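Local coordinates for staphylococcus aureus CymR (Staphylococcus aureus, PDB 3T8R), which regulates transcription as an Rrf2-type dimer, senses oxidation through a thiol to control stress resistance and the oxidative response, and probably binds DNA through a helix-turn-helix, at residues Leu14-Ser19 and Gln47-Leu52; Ile18-Lys23 and Lys32-Glu37; Arg53-Ile58 and Ile83-Gly88. All coordinates share one frame; numbering follows the deposited sequence.

Contact 1 (Leu14-Ser19 and Gln47-Leu52)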
loop_
_atom_site.group_PDB
_atom_site.type_symbol
_atom_site.label_atom_id
_atom_site.label_comp_id
_atom_site.label_asym_id
_atom_site.label_seq_id
_atom_site.Cartn_x
_atom_site.Cartn_y
_atom_site.Cartn_z
ATOM N N LEU A 14 9.926 5.414 12.402
ATOM C CA LEU A 14 9.028 6.547 12.469
ATOM C C LEU A 14 8.615 6.798 13.908
ATOM O O LEU A 14 8.611 7.940 14.364
ATOM C CB LEU A 14 7.789 6.296 11.613
ATOM C CG LEU A 14 7.372 7.341 10.580
ATOM C CD1 LEU A 14 5.888 7.170 10.258
ATOM C CD2 LEU A 14 7.695 8.776 11.005
ATOM N N THR A 15 8.277 5.726 14.621
ATOM C CA THR A 15 7.941 5.841 16.043
ATOM C C THR A 15 9.074 6.442 16.874
ATOM O O THR A 15 8.836 7.304 17.717
ATOM C CB THR A 15 7.492 4.484 16.644
ATOM O OG1 THR A 15 6.353 3.994 15.921
ATOM C CG2 THR A 15 7.100 4.672 18.111
ATOM N N LEU A 16 10.300 5.985 16.640
ATOM C CA LEU A 16 11.491 6.547 17.274
ATOM C C LEU A 16 11.545 8.064 17.040
ATOM O O LEU A 16 11.706 8.860 17.970
ATOM C CB LEU A 16 12.746 5.864 16.694
ATOM C CG LEU A 16 14.135 5.975 17.331
ATOM C CD1 LEU A 16 15.208 6.123 16.255
ATOM C CD2 LEU A 16 14.241 7.090 18.344
ATOM N N MET A 17 11.381 8.459 15.788
ATOM C CA MET A 17 11.516 9.857 15.410
ATOM C C MET A 17 10.418 10.740 16.014
ATOM O O MET A 17 10.672 11.879 16.396
ATOM C CB MET A 17 11.579 9.982 13.888
ATOM C CG MET A 17 12.810 9.318 13.291
ATOM S SD MET A 17 14.322 10.181 13.765
ATOM C CE MET A 17 14.116 11.718 12.878
ATOM N N ILE A 18 9.204 10.214 16.112
ATOM C CA ILE A 18 8.114 10.964 16.724
ATOM C C ILE A 18 8.416 11.208 18.198
ATOM O O ILE A 18 8.208 12.307 18.710
ATOM C CB ILE A 18 6.757 10.242 16.538
ATOM C CG1 ILE A 18 6.376 10.224 15.057
ATOM C CG2 ILE A 18 5.680 10.927 17.344
ATOM C CD1 ILE A 18 5.274 9.228 14.708
ATOM N N SER A 19 8.936 10.187 18.868
ATOM C CA SER A 19 9.350 10.308 20.266
ATOM C C SER A 19 10.385 11.415 20.438
ATOM O O SER A 19 10.279 12.266 21.321
ATOM C CB SER A 19 9.934 8.987 20.765
ATOM O OG SER A 19 8.901 8.135 21.217
ATOM N N GLN A 47 19.746 -0.920 14.967
ATOM C CA GLN A 47 19.744 -1.032 13.510
ATOM C C GLN A 47 18.946 0.074 12.835
ATOM O O GLN A 47 19.142 0.358 11.654
ATOM C CB GLN A 47 19.221 -2.395 13.078
ATOM C CG GLN A 47 20.147 -3.536 13.457
ATOM C CD GLN A 47 19.595 -4.885 13.042
ATOM O OE1 GLN A 47 18.399 -5.023 12.768
ATOM N NE2 GLN A 47 20.461 -5.891 12.997
ATOM N N LEU A 48 18.045 0.696 13.585
ATOM C CA LEU A 48 17.261 1.800 13.054
ATOM C C LEU A 48 18.036 3.083 13.261
ATOM O O LEU A 48 18.062 3.958 12.400
ATOM C CB LEU A 48 15.919 1.895 13.776
ATOM C CG LEU A 48 15.104 0.608 13.821
ATOM C CD1 LEU A 48 13.841 0.852 14.620
ATOM C CD2 LEU A 48 14.758 0.169 12.418
ATOM N N VAL A 49 18.663 3.190 14.423
ATOM C CA VAL A 49 19.402 4.390 14.776
ATOM C C VAL A 49 20.571 4.616 13.826
ATOM O O VAL A 49 20.823 5.742 13.399
ATOM C CB VAL A 49 19.926 4.300 16.199
ATOM C CG1 VAL A 49 21.031 5.310 16.413
ATOM C CG2 VAL A 49 18.785 4.505 17.184
ATOM N N GLY A 50 21.275 3.544 13.489
ATOM C CA GLY A 50 22.425 3.639 12.605
ATOM C C GLY A 50 22.193 4.516 11.385
ATOM O O GLY A 50 22.875 5.530 11.211
ATOM N N PRO A 51 21.227 4.133 10.535
ATOM C CA PRO A 51 20.907 4.864 9.305
ATOM C C PRO A 51 20.396 6.288 9.543
ATOM O O PRO A 51 20.748 7.187 8.786
ATOM C CB PRO A 51 19.818 4.007 8.661
ATOM C CG PRO A 51 20.068 2.632 9.183
ATOM C CD PRO A 51 20.556 2.820 10.585
ATOM N N LEU A 52 19.591 6.490 10.581
ATOM C CA LEU A 52 19.108 7.828 10.928
ATOM C C LEU A 52 20.249 8.766 11.337
ATOM O O LEU A 52 20.262 9.963 11.006
ATOM C CB LEU A 52 18.075 7.730 12.053
ATOM C CG LEU A 52 16.777 7.041 11.636
ATOM C CD1 LEU A 52 15.936 6.684 12.848
ATOM C CD2 LEU A 52 15.989 7.930 10.682
#

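Contact 2 (Ile18-Lys23 and Lys32-Glu37)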
loop_
_atom_site.group_PDB
_atom_site.type_symbol
_atom_site.label_atom_id
_atom_site.label_comp_id
_atom_site.label_asym_id
_atom_site.label_seq_id
_atom_site.Cartn_x
_atom_site.Cartn_y
_atom_site.Cartn_z
ATOM N N ILE A 18 9.204 10.214 16.112
ATOM C CA ILE A 18 8.114 10.964 16.724
ATOM C C ILE A 18 8.416 11.208 18.198
ATOM O O ILE A 18 8.208 12.307 18.710
ATOM C CB ILE A 18 6.757 10.242 16.538
ATOM C CG1 ILE A 18 6.376 10.224 15.057
ATOM C CG2 ILE A 18 5.680 10.927 17.344
ATOM C CD1 ILE A 18 5.274 9.228 14.708
ATOM N N SER A 19 8.936 10.187 18.868
ATOM C CA SER A 19 9.350 10.308 20.266
ATOM C C SER A 19 10.385 11.415 20.438
ATOM O O SER A 19 10.279 12.266 21.321
ATOM C CB SER A 19 9.934 8.987 20.765
ATOM O OG SER A 19 8.901 8.135 21.217
ATOM N N LEU A 20 11.394 11.401 19.583
ATOM C CA LEU A 20 12.435 12.409 19.666
ATOM C C LEU A 20 11.891 13.793 19.318
ATOM O O LEU A 20 12.309 14.799 19.901
ATOM C CB LEU A 20 13.620 12.052 18.759
ATOM C CG LEU A 20 14.449 10.821 19.127
ATOM C CD1 LEU A 20 15.506 10.597 18.055
ATOM C CD2 LEU A 20 15.137 11.028 20.477
ATOM N N ALA A 21 10.959 13.845 18.373
ATOM C CA ALA A 21 10.374 15.107 17.949
ATOM C C ALA A 21 9.570 15.708 19.092
ATOM O O ALA A 21 9.527 16.926 19.270
ATOM C CB ALA A 21 9.505 14.921 16.698
ATOM N N LYS A 22 8.955 14.848 19.889
ATOM C CA LYS A 22 8.144 15.321 21.005
ATOM C C LYS A 22 9.002 15.905 22.113
ATOM O O LYS A 22 8.488 16.461 23.083
ATOM C CB LYS A 22 7.258 14.196 21.533
ATOM C CG LYS A 22 6.039 13.977 20.687
ATOM C CD LYS A 22 5.208 12.835 21.226
ATOM C CE LYS A 22 4.003 12.585 20.350
ATOM N NZ LYS A 22 2.945 13.623 20.530
ATOM N N LYS A 23 10.314 15.787 21.957
ATOM C CA LYS A 23 11.249 16.289 22.948
ATOM C C LYS A 23 12.230 17.301 22.362
ATOM O O LYS A 23 13.137 17.753 23.058
ATOM C CB LYS A 23 12.024 15.125 23.570
ATOM C CG LYS A 23 11.176 14.231 24.465
ATOM C CD LYS A 23 11.160 14.729 25.912
ATOM C CE LYS A 23 12.560 14.705 26.521
ATOM N NZ LYS A 23 12.572 14.940 28.000
ATOM N N LYS A 32 17.467 2.849 25.564
ATOM C CA LYS A 32 16.833 1.896 26.466
ATOM C C LYS A 32 15.358 2.223 26.691
ATOM O O LYS A 32 14.506 1.337 26.638
ATOM C CB LYS A 32 17.577 1.841 27.797
ATOM C CG LYS A 32 16.936 0.933 28.828
ATOM C CD LYS A 32 17.912 0.594 29.946
ATOM C CE LYS A 32 18.639 1.832 30.432
ATOM N NZ LYS A 32 19.598 1.524 31.531
ATOM N N SER A 33 15.054 3.495 26.926
ATOM C CA SER A 33 13.673 3.883 27.201
ATOM C C SER A 33 12.771 3.761 25.957
ATOM O O SER A 33 11.641 3.317 26.057
ATOM C CB SER A 33 13.595 5.277 27.832
ATOM O OG SER A 33 13.554 6.297 26.852
ATOM N N ILE A 34 13.286 4.124 24.787
ATOM C CA ILE A 34 12.519 3.988 23.550
ATOM C C ILE A 34 12.219 2.527 23.221
ATOM O O ILE A 34 11.087 2.181 22.863
ATOM C CB ILE A 34 13.243 4.654 22.354
ATOM C CG1 ILE A 34 13.369 6.156 22.594
ATOM C CG2 ILE A 34 12.476 4.405 21.058
ATOM C CD1 ILE A 34 14.454 6.825 21.778
ATOM N N ALA A 35 13.225 1.665 23.347
ATOM C CA ALA A 35 13.049 0.243 23.081
ATOM C C ALA A 35 11.989 -0.334 24.010
ATOM O O ALA A 35 11.094 -1.061 23.581
ATOM C CB ALA A 35 14.369 -0.509 23.248
ATOM N N GLU A 36 12.106 -0.004 25.289
ATOM C CA GLU A 36 11.151 -0.480 26.272
ATOM C C GLU A 36 9.763 0.042 25.948
ATOM O O GLU A 36 8.807 -0.725 25.935
ATOM C CB GLU A 36 11.587 -0.094 27.688
ATOM C CG GLU A 36 12.571 -1.095 28.281
ATOM C CD GLU A 36 13.321 -0.575 29.494
ATOM O OE1 GLU A 36 13.100 0.589 29.895
ATOM O OE2 GLU A 36 14.143 -1.339 30.040
ATOM N N GLU A 37 9.669 1.336 25.656
ATOM C CA GLU A 37 8.381 1.958 25.340
ATOM C C GLU A 37 7.671 1.310 24.150
ATOM O O GLU A 37 6.443 1.350 24.064
ATOM C CB GLU A 37 8.548 3.455 25.077
ATOM C CG GLU A 37 8.908 4.274 26.302
ATOM C CD GLU A 37 8.912 5.758 26.005
ATOM O OE1 GLU A 37 8.605 6.128 24.849
ATOM O OE2 GLU A 37 9.217 6.551 26.922
#

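Contact 3 (Arg53-Ile58 and Ile83-Gly88)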
loop_
_atom_site.group_PDB
_atom_site.type_symbol
_atom_site.label_atom_id
_atom_site.label_comp_id
_atom_site.label_asym_id
_atom_site.label_seq_id
_atom_site.Cartn_x
_atom_site.Cartn_y
_atom_site.Cartn_z
ATOM N N ARG A 53 21.211 8.209 12.059
ATOM C CA ARG A 53 22.377 8.954 12.495
ATOM C C ARG A 53 23.240 9.294 11.278
ATOM O O ARG A 53 23.707 10.425 11.118
ATOM C CB ARG A 53 23.162 8.099 13.490
ATOM C CG ARG A 53 24.181 8.828 14.325
ATOM C CD ARG A 53 24.711 7.881 15.395
ATOM N NE ARG A 53 25.340 6.706 14.793
ATOM C CZ ARG A 53 25.200 5.460 15.234
ATOM N NH1 ARG A 53 24.446 5.199 16.298
ATOM N NH2 ARG A 53 25.823 4.468 14.611
ATOM N N ASN A 54 23.429 8.316 10.405
ATOM C CA ASN A 54 24.252 8.508 9.217
ATOM C C ASN A 54 23.692 9.543 8.257
ATOM O O ASN A 54 24.441 10.233 7.565
ATOM C CB ASN A 54 24.471 7.174 8.508
ATOM C CG ASN A 54 25.411 6.277 9.271
ATOM O OD1 ASN A 54 26.122 6.740 10.163
ATOM N ND2 ASN A 54 25.420 4.989 8.934
ATOM N N ALA A 55 22.369 9.661 8.227
ATOM C CA ALA A 55 21.709 10.644 7.378
ATOM C C ALA A 55 21.698 12.021 8.027
ATOM O O ALA A 55 21.265 12.989 7.412
ATOM C CB ALA A 55 20.282 10.202 7.056
ATOM N N GLY A 56 22.142 12.092 9.278
ATOM C CA GLY A 56 22.240 13.348 10.004
ATOM C C GLY A 56 20.957 13.841 10.655
ATOM O O GLY A 56 20.855 15.001 11.044
ATOM N N LEU A 57 19.967 12.964 10.785
ATOM C CA LEU A 57 18.678 13.386 11.321
ATOM C C LEU A 57 18.652 13.368 12.832
ATOM O O LEU A 57 17.929 14.145 13.450
ATOM C CB LEU A 57 17.548 12.498 10.781
ATOM C CG LEU A 57 17.353 12.477 9.272
ATOM C CD1 LEU A 57 16.078 11.732 8.961
ATOM C CD2 LEU A 57 17.290 13.898 8.728
ATOM N N ILE A 58 19.419 12.460 13.429
ATOM C CA ILE A 58 19.522 12.371 14.877
ATOM C C ILE A 58 20.994 12.295 15.281
ATOM O O ILE A 58 21.857 12.010 14.448
ATOM C CB ILE A 58 18.780 11.132 15.420
ATOM C CG1 ILE A 58 19.487 9.838 15.008
ATOM C CG2 ILE A 58 17.351 11.134 14.916
ATOM C CD1 ILE A 58 18.924 8.583 15.689
ATOM N N ILE A 83 10.893 6.847 6.116
ATOM C CA ILE A 83 10.639 5.539 5.552
ATOM C C ILE A 83 11.689 5.190 4.502
ATOM O O ILE A 83 12.228 4.086 4.493
ATOM C CB ILE A 83 9.256 5.477 4.922
ATOM C CG1 ILE A 83 8.184 5.720 5.986
ATOM C CG2 ILE A 83 9.056 4.130 4.264
ATOM C CD1 ILE A 83 8.242 4.739 7.099
ATOM N N ARG A 84 11.984 6.147 3.631
ATOM C CA ARG A 84 12.970 5.938 2.576
ATOM C C ARG A 84 14.323 5.496 3.121
ATOM O O ARG A 84 14.931 4.562 2.607
ATOM C CB ARG A 84 13.105 7.192 1.708
ATOM C CG ARG A 84 11.920 7.396 0.753
ATOM C CD ARG A 84 12.158 8.519 -0.260
ATOM N NE ARG A 84 11.923 9.854 0.290
ATOM C CZ ARG A 84 10.726 10.428 0.367
ATOM N NH1 ARG A 84 9.650 9.784 -0.061
ATOM N NH2 ARG A 84 10.601 11.643 0.879
ATOM N N LEU A 85 14.784 6.150 4.178
ATOM C CA LEU A 85 16.087 5.843 4.748
ATOM C C LEU A 85 16.159 4.421 5.289
ATOM O O LEU A 85 17.181 3.748 5.171
ATOM C CB LEU A 85 16.402 6.820 5.868
ATOM C CG LEU A 85 16.918 8.178 5.422
ATOM C CD1 LEU A 85 16.840 9.165 6.570
ATOM C CD2 LEU A 85 18.351 8.036 4.913
ATOM N N LEU A 86 15.068 3.961 5.884
ATOM C CA LEU A 86 15.082 2.668 6.542
ATOM C C LEU A 86 14.664 1.506 5.645
ATOM O O LEU A 86 15.166 0.396 5.803
ATOM C CB LEU A 86 14.215 2.713 7.796
ATOM C CG LEU A 86 14.804 3.664 8.842
ATOM C CD1 LEU A 86 13.770 4.094 9.856
ATOM C CD2 LEU A 86 16.022 3.028 9.524
ATOM N N GLU A 87 13.764 1.760 4.703
ATOM C CA GLU A 87 13.175 0.671 3.920
ATOM C C GLU A 87 13.628 0.662 2.467
ATOM O O GLU A 87 13.854 -0.403 1.888
ATOM C CB GLU A 87 11.650 0.731 3.967
ATOM C CG GLU A 87 11.036 1.554 2.849
ATOM C CD GLU A 87 9.650 1.079 2.461
ATOM O OE1 GLU A 87 9.002 0.402 3.286
ATOM O OE2 GLU A 87 9.210 1.379 1.328
ATOM N N GLY A 88 13.755 1.847 1.877
ATOM C CA GLY A 88 14.067 1.955 0.462
ATOM C C GLY A 88 13.328 3.097 -0.213
ATOM O O GLY A 88 12.266 3.514 0.244
#

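Contact 1 (Leu14-Ser19 and Gln47-Leu52)
Leu-16 and Leu-52 form the tight spot where helix 8-21 passes helix 42-54. CD1 of Leu-16 lies 3.5 Å from CD1 of Leu-52, and the two side chains slide past each other in opposite directions, so that they meet by single methyl branches. Leu-16 gets there because its CG stands anti to the backbone N (chi1 -166°), sending the branched end across the interface. The same CD1 also serves Val-49, whose CG2 lies 4.0 Å from Leu-16 CD1; these two side chains cross at about a right angle.

On the Met-17 flank the thioether packs at normal contact distance. Met-17 starts out obliquely, but bends at both chi2 and chi3 bring the sulfur round alongside Leu-52, with SD 4.0 Å from Leu-52 CD1 and 4.2 Å from Leu-52 CD2. The sulfur thus faces both methyls of one leucine. The fit is looser at Leu-48, which also points across, yet its side chain stays 5.0 Å from the other segment. Solvent is met behind the interface, on the side of helix 42-54 that carries Gln-47, Gly-50 and Pro-51; the helix is kinked at Pro-51, whose N lacks a bond to the preceding turn.

The helix axes approach to 10.8 Å at a crossing angle of -68°. Ile-58 of strand 58-60 touches Met-17, Val-49 and Leu-52, while Leu-123 and Ile-82 cover Met-17 from two further helices. On another face of helix 8-21, Thr-15 hydrogen-bonds Gln-103 of the second subunit.

All four touching residues are buried and none offers a hydrogen bond to the other helix. The crossing therefore rests on dispersion and solvent exclusion, an apolar core beneath a helix that is probably the DNA-recognition helix of the winged helix-turn-helix.

Contact 2 (Ile18-Lys23 and Lys32-Glu37)
Ser-19 and Glu-37 are turned toward each other by similar first torsions: in each, the gamma atom lies anti to the carbonyl carbon and beside the backbone N, at chi1 -85° in Ser-19 and -69° in Glu-37. Beyond CG the glutamate runs out extended, carrying its carboxylate toward helix 8-21. Even so, OG of Ser-19 and OE1 of Glu-37 stay 4.2 Å apart, too far for a hydrogen bond, and the pair is at most a loose polar approach at the exposed edge.

The apolar side of the contact is equally slack. Leu-20 sets off obliquely to helix 31-37, but its CD2 branch swings in to 4.5 Å from CD1 of Ile-34. The CB of Ile-34 is directed toward helix 8-21, and the backbones are nearest where its CA lies 7.8 Å from CA of Ser-19. Ser-19 and Ile-34 have the most surface covered here, although neither side chain packs closely on the other segment: the serine sits over the boundary between the buried leucine-isoleucine pair and the solvent-facing glutamate.

Other elements fill in around this light touch. Ile-29 of strand 29-30 packs on both Leu-20 and Ile-34, and Leu-70 of strand 67-70 lies against Leu-20. Ile-34 also rests on Leu-45 of helix 42-54, which follows helix 31-37 in what is consistent with the helix-turn-helix unit. At the end of segment 18-23, Lys-22 reaches away through NZ to the carbonyl O of Ala-127, joining it to helix 123-127.

Contact 3 (Arg53-Ile58 and Ile83-Gly88)
Leu-85 gives up the most surface here, and both of its methyls touch CB of Ala-55. Leu-85 CD2 lies 3.6 Å from Ala-55 CB, and Leu-85 CD1 is at the same 3.6 Å from that CB, so the forked end of the leucine straddles the alanine. Its CG stands beside the backbone N and anti to the carbonyl carbon (chi1 -80°), an orientation that carries the fork out from helix 79-87 to the turn after helix 42-54.

Leu-57 is the third partner and approaches end-on. It reaches toward Leu-85 tip to tip, the two CD1 atoms of Leu-57 and Leu-85 meeting at 3.6 Å. CD1 of Leu-85 therefore touches both Ala-55 and Leu-57, while its CD2 attends to the alanine.

Ala-55 and Leu-57 both belong to a Schellman motif that ends helix 42-54. Gly-56 leaves the helix with a positive phi of 83°, and its N bonds back to the O of Arg-53 at 2.9 Å. The probable bond from Leu-57 N to Leu-52 O, at 3.0 Å, completes the motif. The turn leads from this helix, probably the recognition helix, into strand 58-60, which with strand 67-70 is consistent with the wing; helix 79-87 packs against the start of that passage. On helix 79-87, Arg-84 forms salt bridges to Asp-81 and Asp-119, the latter on the long helix 101-119.

Between the two segments themselves the contact is small and methyl against methyl, with Ala-55 and Leu-85 at the surface. Such chemistry gives nondirectional packing with modest burial, while the hydrogen bonds of the region lie within the turn and toward Arg-71, which bonds the backbone of Leu-57 and, through NH1, the O of Gly-56.

Contact 1 is the core of the set, wholly buried, whereas contact 2 is partly buried and contact 3 lies at the surface. Contacts 1 and 2 share helix 8-21 and join through Leu-16 CD2, 3.5 Å from Ile-34 CD1; contacts 1 and 3 share helix 42-54, its body serving contact 1 and the turn that follows it contact 3. Ile-58 knits them further, its CG2 meeting Met-17 SD at 3.4 Å. Contacts 1 and 3 are purely apolar, while contact 2 adds a loose polar edge. Contacts 2 and 3 lie farthest apart, about 16 Å between centres. Segments of contacts 1 and 2 touch the second subunit; those of contact 3 do not.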